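Local coordinates for protein PlaB phospholipase (Legionella pneumophila, PDB 6ZTI) that probably hydrolyses phospholipids as an alpha/beta-hydrolase virulence factor, and binds NAD(H), which controls its activity through assembly into a tetramer, at residues B[33-36]-B[37-40]; B[106-109]-B[110-114]; B[177-180]-B[181-185]; B[285-288]-B[289-293]; B[335-338]-B[339-342]. All blocks are in the same frame, centred on the assembly; numbering follows the deposited sequence.

Interaction 1: B[33-36]-B[37-40]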
# COMPACT_ATOMS: atom_id res chain seq x y z
N GLY B 33 23.76 5.04 -34.14
CA GLY B 33 23.79 4.87 -35.58
C GLY B 33 25.23 4.98 -36.06
O GLY B 33 26.17 4.66 -35.34
N GLU B 34 25.39 5.46 -37.29
CA GLU B 34 26.71 5.75 -37.83
C GLU B 34 27.04 7.24 -37.81
O GLU B 34 28.00 7.67 -38.46
CB GLU B 34 26.83 5.17 -39.24
CG GLU B 34 26.67 3.65 -39.28
CD GLU B 34 26.97 3.03 -40.65
OE1 GLU B 34 26.66 3.64 -41.70
OE2 GLU B 34 27.53 1.91 -40.66
N LEU B 35 26.29 8.04 -37.05
CA LEU B 35 26.55 9.48 -37.01
C LEU B 35 27.93 9.84 -36.47
O LEU B 35 28.53 10.79 -37.00
CB LEU B 35 25.46 10.17 -36.17
CG LEU B 35 25.65 11.69 -36.03
CD1 LEU B 35 25.67 12.32 -37.42
CD2 LEU B 35 24.59 12.31 -35.15
N PRO B 36 28.48 9.16 -35.46
CA PRO B 36 29.86 9.49 -35.03
C PRO B 36 30.89 9.33 -36.14
O PRO B 36 31.71 10.23 -36.36
CB PRO B 36 30.10 8.52 -33.87
CG PRO B 36 28.73 8.22 -33.34
CD PRO B 36 27.85 8.18 -34.56
N GLN B 37 30.88 8.19 -36.83
CA GLN B 37 31.80 8.00 -37.96
C GLN B 37 31.57 9.05 -39.04
O GLN B 37 32.52 9.51 -39.68
CB GLN B 37 31.63 6.59 -38.53
CG GLN B 37 32.20 5.49 -37.62
CD GLN B 37 31.37 4.20 -37.59
OE1 GLN B 37 30.20 4.17 -38.01
NE2 GLN B 37 31.97 3.13 -37.07
N TRP B 38 30.31 9.45 -39.26
CA TRP B 38 30.04 10.44 -40.30
C TRP B 38 30.57 11.81 -39.92
O TRP B 38 31.13 12.52 -40.77
CB TRP B 38 28.54 10.50 -40.58
CG TRP B 38 28.17 11.42 -41.72
CD1 TRP B 38 28.30 11.15 -43.04
CD2 TRP B 38 27.62 12.74 -41.62
NE1 TRP B 38 27.86 12.23 -43.79
CE2 TRP B 38 27.44 13.21 -42.94
CE3 TRP B 38 27.26 13.56 -40.56
CZ2 TRP B 38 26.92 14.47 -43.21
CZ3 TRP B 38 26.74 14.81 -40.83
CH2 TRP B 38 26.57 15.25 -42.15
N LEU B 39 30.40 12.22 -38.66
CA LEU B 39 30.97 13.49 -38.20
C LEU B 39 32.48 13.50 -38.35
O LEU B 39 33.08 14.54 -38.66
CB LEU B 39 30.59 13.76 -36.75
CG LEU B 39 29.15 14.13 -36.44
CD1 LEU B 39 28.99 14.37 -34.95
CD2 LEU B 39 28.72 15.36 -37.21
N GLU B 40 33.12 12.35 -38.13
CA GLU B 40 34.56 12.25 -38.32
C GLU B 40 34.94 12.60 -39.75
O GLU B 40 35.91 13.33 -39.99
CB GLU B 40 35.02 10.84 -37.97
CG GLU B 40 36.52 10.70 -37.75
CD GLU B 40 36.92 9.26 -37.51
OE1 GLU B 40 36.59 8.40 -38.36
OE2 GLU B 40 37.54 8.99 -36.46
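Leu35 lays its CD1 methyl against the six-membered part of the Trp38 indole, with Leu35 CD1 and Trp38 CE3 3.7 Å apart. The same methyl also reaches one helical turn on, where Leu35 CD1 stands 4.0 Å from Leu39 CG, so a single branch serves two neighbours, one three and the other four residues further along. What brings it there is the first torsion: CG of Leu35 lies anti to the backbone nitrogen (chi1 178°), which swings the branch alongside the carbonyl carbon and on toward the following turn. Trp38 adopts nearly the same first torsion, and its ring leads off from the segment 33-36.

Glu34 and Gln37 make a second, looser meeting. The amide oxygen of Gln37 rests near the aliphatic part of the glutamate, with Gln37 OE1 3.7 Å from Glu34 CB, and the amide and carboxylate planes are turned 79° apart. The carboxylate itself looks elsewhere, its OE1 accepting from the backbone nitrogen of Met279. Along the backbone, Trp38 N donates to Glu34 O at 3.0 Å, the bond that opens the helix after Glu34 at the N-cap, and Leu39 N to Leu35 O and Glu40 N to Pro36 O continue the ladder.

Leu35, Pro36 and Leu39 turn to Phe20 of strand 16-21, whereas Gln37 and Glu40 pack on Leu474 of the second subunit. This is the first turn of an amphipathic helix within a right-handed beta-alpha-beta crossover of the alpha/beta-hydrolase fold, linking strand 16-21 to strand 55-60.

Interaction 2: B[106-109]-B[110-114]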
# COMPACT_ATOMS: atom_id res chain seq x y z
N VAL B 106 22.72 15.79 -18.99
CA VAL B 106 23.71 16.85 -19.18
C VAL B 106 23.22 18.16 -18.58
O VAL B 106 24.03 18.95 -18.07
CB VAL B 106 24.04 16.99 -20.68
CG1 VAL B 106 24.93 18.21 -20.92
CG2 VAL B 106 24.74 15.73 -21.17
N ARG B 107 21.91 18.41 -18.59
CA ARG B 107 21.39 19.63 -17.98
C ARG B 107 21.51 19.58 -16.46
O ARG B 107 21.71 20.62 -15.82
CB ARG B 107 19.94 19.86 -18.37
CG ARG B 107 19.73 20.21 -19.86
CD ARG B 107 18.42 20.90 -20.07
NE ARG B 107 17.27 20.07 -19.72
CZ ARG B 107 16.39 20.34 -18.76
NH1 ARG B 107 16.49 21.42 -17.99
NH2 ARG B 107 15.38 19.50 -18.58
N LYS B 108 21.34 18.41 -15.85
CA LYS B 108 21.58 18.25 -14.42
C LYS B 108 23.06 18.42 -14.09
O LYS B 108 23.41 19.03 -13.07
CB LYS B 108 21.08 16.87 -13.98
CG LYS B 108 21.32 16.55 -12.53
CD LYS B 108 20.54 17.45 -11.58
CE LYS B 108 20.76 17.01 -10.12
NZ LYS B 108 20.18 17.95 -9.16
N TRP B 109 23.94 17.88 -14.94
CA TRP B 109 25.37 18.09 -14.75
C TRP B 109 25.73 19.57 -14.80
O TRP B 109 26.45 20.08 -13.92
CB TRP B 109 26.14 17.32 -15.82
CG TRP B 109 27.59 17.72 -15.89
CD1 TRP B 109 28.59 17.34 -15.05
CD2 TRP B 109 28.19 18.58 -16.86
NE1 TRP B 109 29.77 17.92 -15.43
CE2 TRP B 109 29.56 18.69 -16.54
CE3 TRP B 109 27.70 19.28 -17.97
CZ2 TRP B 109 30.44 19.46 -17.28
CZ3 TRP B 109 28.58 20.04 -18.71
CH2 TRP B 109 29.93 20.13 -18.37
N MET B 110 25.24 20.29 -15.82
CA MET B 110 25.43 21.74 -15.86
C MET B 110 24.93 22.39 -14.57
O MET B 110 25.59 23.28 -14.03
CB MET B 110 24.68 22.33 -17.06
CG MET B 110 25.27 21.96 -18.41
SD MET B 110 24.22 22.40 -19.82
CE MET B 110 24.21 24.19 -19.63
N ASP B 111 23.79 21.93 -14.05
CA ASP B 111 23.22 22.56 -12.87
C ASP B 111 24.05 22.24 -11.63
O ASP B 111 24.26 23.10 -10.78
CB ASP B 111 21.77 22.09 -12.70
CG ASP B 111 20.94 23.01 -11.80
OD1 ASP B 111 20.70 24.17 -12.18
OD2 ASP B 111 20.50 22.55 -10.73
N LEU B 112 24.57 21.02 -11.54
CA LEU B 112 25.33 20.63 -10.35
C LEU B 112 26.67 21.36 -10.28
O LEU B 112 27.13 21.71 -9.19
CB LEU B 112 25.55 19.12 -10.33
CG LEU B 112 24.38 18.23 -9.90
CD1 LEU B 112 24.71 16.79 -10.19
CD2 LEU B 112 24.04 18.41 -8.41
N TYR B 113 27.31 21.59 -11.42
CA TYR B 113 28.70 22.07 -11.45
C TYR B 113 28.87 23.49 -11.97
O TYR B 113 29.92 24.08 -11.71
CB TYR B 113 29.56 21.12 -12.31
CG TYR B 113 29.71 19.75 -11.69
CD1 TYR B 113 30.68 19.51 -10.72
CD2 TYR B 113 28.87 18.71 -12.05
CE1 TYR B 113 30.81 18.26 -10.13
CE2 TYR B 113 28.99 17.46 -11.47
CZ TYR B 113 29.96 17.24 -10.51
OH TYR B 113 30.08 16.00 -9.92
N PHE B 114 27.88 24.07 -12.66
CA PHE B 114 28.15 25.36 -13.30
C PHE B 114 26.98 26.34 -13.27
O PHE B 114 27.02 27.35 -13.97
CB PHE B 114 28.58 25.13 -14.75
CG PHE B 114 29.92 24.46 -14.87
CD1 PHE B 114 31.07 25.18 -14.69
CD2 PHE B 114 30.02 23.10 -15.13
CE1 PHE B 114 32.31 24.57 -14.78
CE2 PHE B 114 31.24 22.50 -15.22
CZ PHE B 114 32.39 23.24 -15.04
O HOH W 1 21.64 20.45 -9.30
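Trp109 packs closely against Tyr113, one helical turn ahead: Trp109 CD1 and Tyr113 CD2 are 3.3 Å apart, and the two planes meet obliquely at 41°. Phe114 adds a third ring, turning its edge toward the face of the indole in an offset edge-to-face pair, with planes at 65° and Phe114 CE2 3.8 Å from Trp109 CZ2. On the six-membered ring itself, Met110 CG touches Trp109 CE3 at 3.6 Å. With CG anti to the backbone nitrogen (chi1 167°), the indole is carried toward this following turn, and its NE1 is bound by Asp77 of helix 69-89.

The other flank is looser and wetter. Lys108 bends at its second torsion, so that its CE lies 3.8 Å from Leu112 CG, and the ammonium meets Asp111 through a water. Water 1 accepts from Lys108 NZ at 2.9 Å and donates to Asp111 OD2 at 2.8 Å, while Asp111 OD1 is hydrogen-bonded to Tyr183 OH and Ser179 OG. Leu112 packs on Arg351 of the second subunit.

An aromatic cluster thus occupies the C-terminal end of helix 102-114, the helix that joins strands 93-99 and 123-129 in a beta-alpha-beta unit of the alpha/beta-hydrolase core.

Interaction 3: B[177-180]-B[181-185]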
# COMPACT_ATOMS: atom_id res chain seq x y z
N ASN B 177 13.93 21.94 -13.92
CA ASN B 177 13.44 22.86 -14.93
C ASN B 177 13.09 24.21 -14.33
O ASN B 177 13.19 25.23 -15.03
CB ASN B 177 12.24 22.23 -15.62
CG ASN B 177 12.64 21.07 -16.47
OD1 ASN B 177 13.84 20.88 -16.77
ND2 ASN B 177 11.68 20.27 -16.87
N GLU B 178 12.72 24.26 -13.05
CA GLU B 178 12.55 25.56 -12.42
C GLU B 178 13.90 26.25 -12.27
O GLU B 178 14.01 27.46 -12.51
CB GLU B 178 11.86 25.40 -11.07
CG GLU B 178 11.76 26.70 -10.31
CD GLU B 178 10.84 26.64 -9.11
OE1 GLU B 178 10.66 25.53 -8.55
OE2 GLU B 178 10.30 27.70 -8.73
N SER B 179 14.93 25.50 -11.90
CA SER B 179 16.28 26.06 -11.92
C SER B 179 16.60 26.65 -13.29
O SER B 179 17.15 27.75 -13.39
CB SER B 179 17.31 24.99 -11.55
OG SER B 179 18.59 25.55 -11.36
N TRP B 180 16.25 25.93 -14.36
CA TRP B 180 16.68 26.35 -15.69
C TRP B 180 15.96 27.60 -16.17
O TRP B 180 16.40 28.19 -17.16
CB TRP B 180 16.50 25.20 -16.69
CG TRP B 180 17.78 24.43 -16.87
CD1 TRP B 180 18.34 23.58 -15.97
CD2 TRP B 180 18.67 24.49 -17.99
NE1 TRP B 180 19.52 23.09 -16.48
CE2 TRP B 180 19.75 23.64 -17.71
CE3 TRP B 180 18.65 25.18 -19.21
CZ2 TRP B 180 20.80 23.45 -18.60
CZ3 TRP B 180 19.70 24.98 -20.10
CH2 TRP B 180 20.76 24.13 -19.79
N LEU B 181 14.90 28.02 -15.47
CA LEU B 181 14.29 29.31 -15.78
C LEU B 181 15.31 30.45 -15.70
O LEU B 181 15.18 31.44 -16.44
CB LEU B 181 13.12 29.58 -14.83
CG LEU B 181 11.92 28.68 -15.11
CD1 LEU B 181 10.99 28.64 -13.94
CD2 LEU B 181 11.17 29.16 -16.36
N ASP B 182 16.32 30.33 -14.84
CA ASP B 182 17.29 31.40 -14.63
C ASP B 182 18.49 31.33 -15.57
O ASP B 182 19.36 32.21 -15.51
CB ASP B 182 17.78 31.37 -13.18
CG ASP B 182 16.65 31.47 -12.18
OD1 ASP B 182 15.78 32.35 -12.36
OD2 ASP B 182 16.63 30.65 -11.23
N TYR B 183 18.58 30.32 -16.42
CA TYR B 183 19.74 30.17 -17.29
C TYR B 183 19.68 31.13 -18.47
O TYR B 183 18.61 31.43 -19.01
CB TYR B 183 19.82 28.75 -17.83
CG TYR B 183 20.38 27.69 -16.90
CD1 TYR B 183 19.90 27.53 -15.61
CD2 TYR B 183 21.40 26.84 -17.33
CE1 TYR B 183 20.41 26.54 -14.77
CE2 TYR B 183 21.91 25.85 -16.51
CZ TYR B 183 21.41 25.71 -15.24
OH TYR B 183 21.94 24.73 -14.45
N ASP B 184 20.86 31.61 -18.89
CA ASP B 184 21.03 32.28 -20.19
C ASP B 184 22.27 31.67 -20.83
O ASP B 184 23.38 32.20 -20.72
CB ASP B 184 21.16 33.79 -20.08
CG ASP B 184 20.86 34.50 -21.41
OD1 ASP B 184 20.97 33.85 -22.47
OD2 ASP B 184 20.52 35.70 -21.40
N CYS B 185 22.06 30.53 -21.49
CA CYS B 185 23.17 29.84 -22.15
C CYS B 185 23.80 30.73 -23.21
O CYS B 185 25.02 30.92 -23.23
CB CYS B 185 22.68 28.53 -22.76
SG CYS B 185 22.05 27.30 -21.59
O HOH W 2 14.38 29.82 -10.98
O HOH W 3 16.40 30.13 -19.36
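Trp180 and Tyr183 lie face to face, the phenol ring spread over the indole with planes only 14° apart. The centroid of the five-membered indole ring is 3.7 Å from that of the tyrosine, and Tyr183 CE2 sits over Trp180 CE2 at 3.3 Å, displaced toward the rim. Tyr183 turns its CG anti to the carbonyl carbon (chi1 -79°), which folds the ring back over the residue three places earlier. The edge of the phenol, meanwhile, faces Ser179 O, near the ring plane.

Cys185 approaches the far end of the indole: its SG is 3.6 Å from Trp180 CZ3, an oblique sulfur-aromatic contact rather than one centred over the face.

A type I beta turn from Trp180 to Tyr183 sets up the stack. Its closing bond, Tyr183 N to Trp180 O at 3.1 Å, enters well above the carbonyl plane; the preceding bond, Asp182 N to Ser179 O, is also out of plane but less so. Such i to i+3 bonds mark the winding down of the helix. Water 2 donates to Glu178 O at 2.8 Å, on the exposed side of the turn.

Thus the end of helix 171-180 is stitched to the loop leading to strand 191-197. Glu178 and Leu181 rest on Leu232 of strand 231-238, while Arg107 of helix 102-114 makes a cation-pi contact with Trp180.

Interaction 4: B[285-288]-B[289-293]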
# COMPACT_ATOMS: atom_id res chain seq x y z
N HIS B 285 19.92 13.08 -44.48
CA HIS B 285 19.19 12.77 -43.26
C HIS B 285 18.94 14.06 -42.49
O HIS B 285 19.89 14.78 -42.20
CB HIS B 285 20.00 11.81 -42.40
CG HIS B 285 19.19 11.11 -41.36
ND1 HIS B 285 18.65 11.77 -40.28
CD2 HIS B 285 18.84 9.81 -41.22
CE1 HIS B 285 17.99 10.91 -39.53
NE2 HIS B 285 18.10 9.71 -40.07
N PRO B 286 17.69 14.38 -42.13
CA PRO B 286 17.46 15.67 -41.45
C PRO B 286 18.28 15.84 -40.19
O PRO B 286 18.82 16.92 -39.96
CB PRO B 286 15.96 15.65 -41.15
CG PRO B 286 15.38 14.66 -42.09
CD PRO B 286 16.43 13.63 -42.33
N THR B 287 18.38 14.80 -39.35
CA THR B 287 19.13 14.93 -38.11
C THR B 287 20.58 15.30 -38.38
O THR B 287 21.12 16.24 -37.78
CB THR B 287 19.07 13.62 -37.31
OG1 THR B 287 17.72 13.20 -37.15
CG2 THR B 287 19.71 13.80 -35.94
N ALA B 288 21.24 14.57 -39.28
CA ALA B 288 22.64 14.82 -39.56
C ALA B 288 22.85 16.21 -40.13
O ALA B 288 23.78 16.93 -39.74
CB ALA B 288 23.17 13.76 -40.53
N ILE B 289 21.97 16.62 -41.06
CA ILE B 289 22.11 17.92 -41.71
C ILE B 289 21.97 19.04 -40.69
O ILE B 289 22.72 20.03 -40.73
CB ILE B 289 21.08 18.05 -42.85
CG1 ILE B 289 21.48 17.16 -44.04
CG2 ILE B 289 20.95 19.52 -43.28
CD1 ILE B 289 20.31 16.82 -44.95
N TRP B 290 21.01 18.93 -39.77
CA TRP B 290 20.80 20.03 -38.84
C TRP B 290 21.76 19.98 -37.66
O TRP B 290 22.06 21.04 -37.09
CB TRP B 290 19.34 20.05 -38.38
CG TRP B 290 18.48 20.59 -39.46
CD1 TRP B 290 17.65 19.88 -40.28
CD2 TRP B 290 18.40 21.95 -39.89
NE1 TRP B 290 17.05 20.73 -41.18
CE2 TRP B 290 17.50 22.00 -40.96
CE3 TRP B 290 19.01 23.13 -39.46
CZ2 TRP B 290 17.17 23.19 -41.61
CZ3 TRP B 290 18.70 24.31 -40.11
CH2 TRP B 290 17.78 24.33 -41.17
N ILE B 291 22.27 18.80 -37.30
CA ILE B 291 23.33 18.74 -36.30
C ILE B 291 24.56 19.49 -36.79
O ILE B 291 25.21 20.22 -36.03
CB ILE B 291 23.68 17.28 -35.95
CG1 ILE B 291 22.65 16.73 -34.98
CG2 ILE B 291 25.08 17.19 -35.34
CD1 ILE B 291 22.79 15.27 -34.66
N LEU B 292 24.91 19.32 -38.07
CA LEU B 292 26.10 19.97 -38.62
C LEU B 292 25.95 21.49 -38.58
O LEU B 292 26.91 22.21 -38.25
CB LEU B 292 26.34 19.49 -40.05
CG LEU B 292 27.63 19.92 -40.76
CD1 LEU B 292 28.86 19.52 -39.95
CD2 LEU B 292 27.69 19.29 -42.14
N ARG B 293 24.76 21.99 -38.88
CA ARG B 293 24.49 23.42 -38.77
C ARG B 293 24.66 23.89 -37.33
O ARG B 293 25.29 24.93 -37.08
CB ARG B 293 23.08 23.72 -39.27
CG ARG B 293 22.90 23.69 -40.78
CD ARG B 293 23.67 24.82 -41.47
NE ARG B 293 23.38 26.14 -40.90
CZ ARG B 293 22.35 26.91 -41.25
NH1 ARG B 293 21.49 26.51 -42.17
NH2 ARG B 293 22.19 28.09 -40.67
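Residues 285-288 and 289-293 form one unbroken backbone run that enters helix 286-296, and four consecutive i to i+4 bonds join the two halves. Ile289 N to His285 O, at 3.0 Å and with an N-H...O angle of 168°, is the first; the bond from Ile291 N to Thr287 O is the shortest at 2.8 Å. His285 holds the N-cap position. Its imidazole ND1 accepts from Thr287 N at 3.2 Å, the donor lying in the ring plane, and NE2 on the other side of the ring is bonded to Ser276 OG.

Among the side chains, Thr287 and Ile291 lie side by side and point the same way, bringing Thr287 CG2 to 3.6 Å from Ile291 CD1. The threonine methyl stands anti to the backbone nitrogen (chi1 -52° for OG1), while its hydroxyl turns to Ile273 O. Trp290 presents a ring edge to the backbone, with CD1 3.2 Å from Pro286 O, near the indole plane.

The helix is wedged among several neighbours. Trp290 packs on Leu306, Leu310 and Ile313 of helix 300-320, where Arg293 also forms a salt bridge with Glu309; Ala288 packs on Trp38 of helix 35-44, and Thr287 and Ile291 press on Leu129 of strand 123-129.

Interaction 5: B[335-338]-B[339-342]. With SND (thionicotinamide-adenine-dinucleotide), chain I.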
# COMPACT_ATOMS: atom_id res chain seq x y z
N TYR B 335 -4.60 9.03 -39.87
CA TYR B 335 -4.07 9.53 -38.61
C TYR B 335 -3.91 11.04 -38.72
O TYR B 335 -3.31 11.55 -39.67
CB TYR B 335 -2.73 8.88 -38.28
CG TYR B 335 -2.82 7.40 -38.01
CD1 TYR B 335 -3.42 6.92 -36.85
CD2 TYR B 335 -2.26 6.48 -38.88
CE1 TYR B 335 -3.50 5.58 -36.59
CE2 TYR B 335 -2.32 5.13 -38.62
CZ TYR B 335 -2.94 4.68 -37.48
OH TYR B 335 -3.02 3.32 -37.21
N ILE B 336 -4.46 11.76 -37.74
CA ILE B 336 -4.42 13.21 -37.70
C ILE B 336 -3.53 13.63 -36.55
O ILE B 336 -3.70 13.17 -35.42
CB ILE B 336 -5.83 13.80 -37.56
CG1 ILE B 336 -6.69 13.43 -38.78
CG2 ILE B 336 -5.75 15.32 -37.39
CD1 ILE B 336 -8.16 13.73 -38.61
N THR B 337 -2.57 14.50 -36.84
CA THR B 337 -1.61 15.01 -35.87
C THR B 337 -1.69 16.52 -35.91
O THR B 337 -1.39 17.13 -36.94
CB THR B 337 -0.18 14.54 -36.22
OG1 THR B 337 -0.16 13.11 -36.37
CG2 THR B 337 0.80 14.95 -35.14
N ASN B 338 -2.12 17.14 -34.81
CA ASN B 338 -2.15 18.59 -34.75
C ASN B 338 -0.92 19.07 -34.00
O ASN B 338 0.14 18.45 -34.11
CB ASN B 338 -3.45 19.08 -34.09
CG ASN B 338 -4.67 18.83 -34.97
OD1 ASN B 338 -4.63 19.07 -36.17
ND2 ASN B 338 -5.74 18.33 -34.38
N ARG B 339 -1.03 20.16 -33.25
CA ARG B 339 0.00 20.63 -32.34
C ARG B 339 -0.59 20.66 -30.94
O ARG B 339 -1.79 20.92 -30.78
CB ARG B 339 0.53 22.00 -32.76
CG ARG B 339 0.81 22.07 -34.25
CD ARG B 339 1.23 23.43 -34.69
NE ARG B 339 0.21 24.43 -34.41
CZ ARG B 339 0.42 25.74 -34.50
NH1 ARG B 339 1.60 26.20 -34.88
NH2 ARG B 339 -0.56 26.58 -34.21
N TYR B 340 0.23 20.35 -29.93
CA TYR B 340 -0.27 20.07 -28.60
C TYR B 340 0.47 20.88 -27.53
O TYR B 340 1.61 21.30 -27.72
CB TYR B 340 -0.16 18.54 -28.31
CG TYR B 340 -0.85 17.72 -29.39
CD1 TYR B 340 -0.20 17.41 -30.56
CD2 TYR B 340 -2.17 17.30 -29.26
CE1 TYR B 340 -0.82 16.69 -31.56
CE2 TYR B 340 -2.80 16.59 -30.25
CZ TYR B 340 -2.11 16.28 -31.40
OH TYR B 340 -2.69 15.57 -32.41
N SER B 341 -0.23 21.11 -26.41
CA SER B 341 0.30 21.81 -25.24
C SER B 341 0.22 20.89 -24.03
O SER B 341 -0.74 20.12 -23.90
CB SER B 341 -0.46 23.10 -24.96
OG SER B 341 -0.51 23.94 -26.11
N MET B 342 1.22 20.95 -23.16
CA MET B 342 1.25 20.16 -21.94
C MET B 342 1.25 21.11 -20.75
O MET B 342 1.98 22.11 -20.74
CB MET B 342 2.46 19.24 -21.92
CG MET B 342 2.38 18.18 -20.86
SD MET B 342 3.51 16.82 -21.14
CE MET B 342 4.88 17.34 -20.14
PA SND I . -6.25 2.70 -29.95
O1A SND I . -5.06 2.00 -30.54
O2A SND I . -6.05 4.15 -29.59
O5B SND I . -6.78 1.90 -28.64
C5B SND I . -7.77 2.43 -27.73
C4B SND I . -7.57 1.66 -26.45
O4B SND I . -7.66 0.24 -26.74
C3B SND I . -6.21 1.84 -25.78
O3B SND I . -6.29 1.65 -24.38
C2B SND I . -5.38 0.74 -26.43
O2B SND I . -4.28 0.37 -25.61
C1B SND I . -6.42 -0.38 -26.51
N9A SND I . -6.19 -1.36 -27.57
C8A SND I . -5.74 -1.12 -28.84
N7A SND I . -5.61 -2.20 -29.57
C5A SND I . -6.00 -3.22 -28.73
C6A SND I . -6.07 -4.62 -28.89
N6A SND I . -5.73 -5.25 -30.02
N1A SND I . -6.50 -5.36 -27.85
C2A SND I . -6.83 -4.73 -26.71
N3A SND I . -6.78 -3.43 -26.43
C4A SND I . -6.36 -2.72 -27.49
O3 SND I . -7.55 2.56 -30.86
PN SND I . -7.93 2.52 -32.41
O1N SND I . -7.10 3.52 -33.12
O2N SND I . -9.40 2.59 -32.53
O5D SND I . -7.41 1.05 -32.75
C5D SND I . -7.89 0.30 -33.87
C4D SND I . -6.80 -0.68 -34.23
O4D SND I . -5.65 0.03 -34.75
C3D SND I . -6.28 -1.53 -33.06
O3D SND I . -6.15 -2.87 -33.51
C2D SND I . -4.95 -0.85 -32.71
O2D SND I . -3.99 -1.72 -32.13
C1D SND I . -4.50 -0.41 -34.09
N1N SND I . -3.57 0.76 -33.96
C2N SND I . -2.35 0.60 -34.50
C3N SND I . -1.46 1.66 -34.50
C7N SND I . -0.09 1.50 -35.06
S7N SND I . 0.94 2.80 -35.14
N7N SND I . 0.25 0.29 -35.46
C4N SND I . -1.85 2.86 -33.93
C5N SND I . -3.11 2.98 -33.36
C6N SND I . -3.96 1.91 -33.38
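Tyr340 sets its CG anti to the carbonyl carbon (chi1 -54°), beside the backbone nitrogen, and this sends the phenol back along the preceding residues to meet the backbone of Asn338. The motif is a short strand-to-strand connection: residues 337-339 join strand 332-336, of a two-stranded antiparallel sheet, to strand 340-349 of the large mixed sheet. Asn338 N donates to Tyr340 OH at 2.9 Å, with a nearly straight N-H...O angle of 171°. The tyrosine ring also runs alongside the next peptide, Tyr340 CE1 lying 3.2 Å from Asn338 O, while Thr337 CG2 stands near the ring plane at its edge.

Side chains on the connection are tied down elsewhere. Asn338 ND2 bonds to Asp396, and Arg339 forms a salt bridge with Asp398, so both polar ends turn to strand 390-396 and the helix that follows it.

At the other end of the run, Tyr335 belongs to a pocket for thionicotinamide-adenine-dinucleotide, along with Arg202, which makes a cation-pi contact with its ring. Glu370 and Gly376 of the third subunit also bond to this ligand, which therefore lies at a subunit interface. Tyr335 OH sits over the face of the thionicotinamide ring, 3.5 Å from C4N of the ligand.

From the N terminus the five contacts follow in series; none nests in or crosses another, and each closes just one turn or a short connection. Spatially they form two pairs and an outlier. Interactions 1 and 4, far apart in sequence, touch where Leu35 and Trp38 pack on Ile291 and Ala288, joining helices 35-44 and 286-296. Interactions 2 and 3 meet at Asp111, whose OD1 probably takes hydrogen bonds from both Tyr183 and Ser179, tying helix 102-114 to the end of helix 171-180. Interaction 5 stands apart, on the opposite side of the chain's centre from interactions 2 and 3, and carries the chain into the mixed sheet beside the nucleotide.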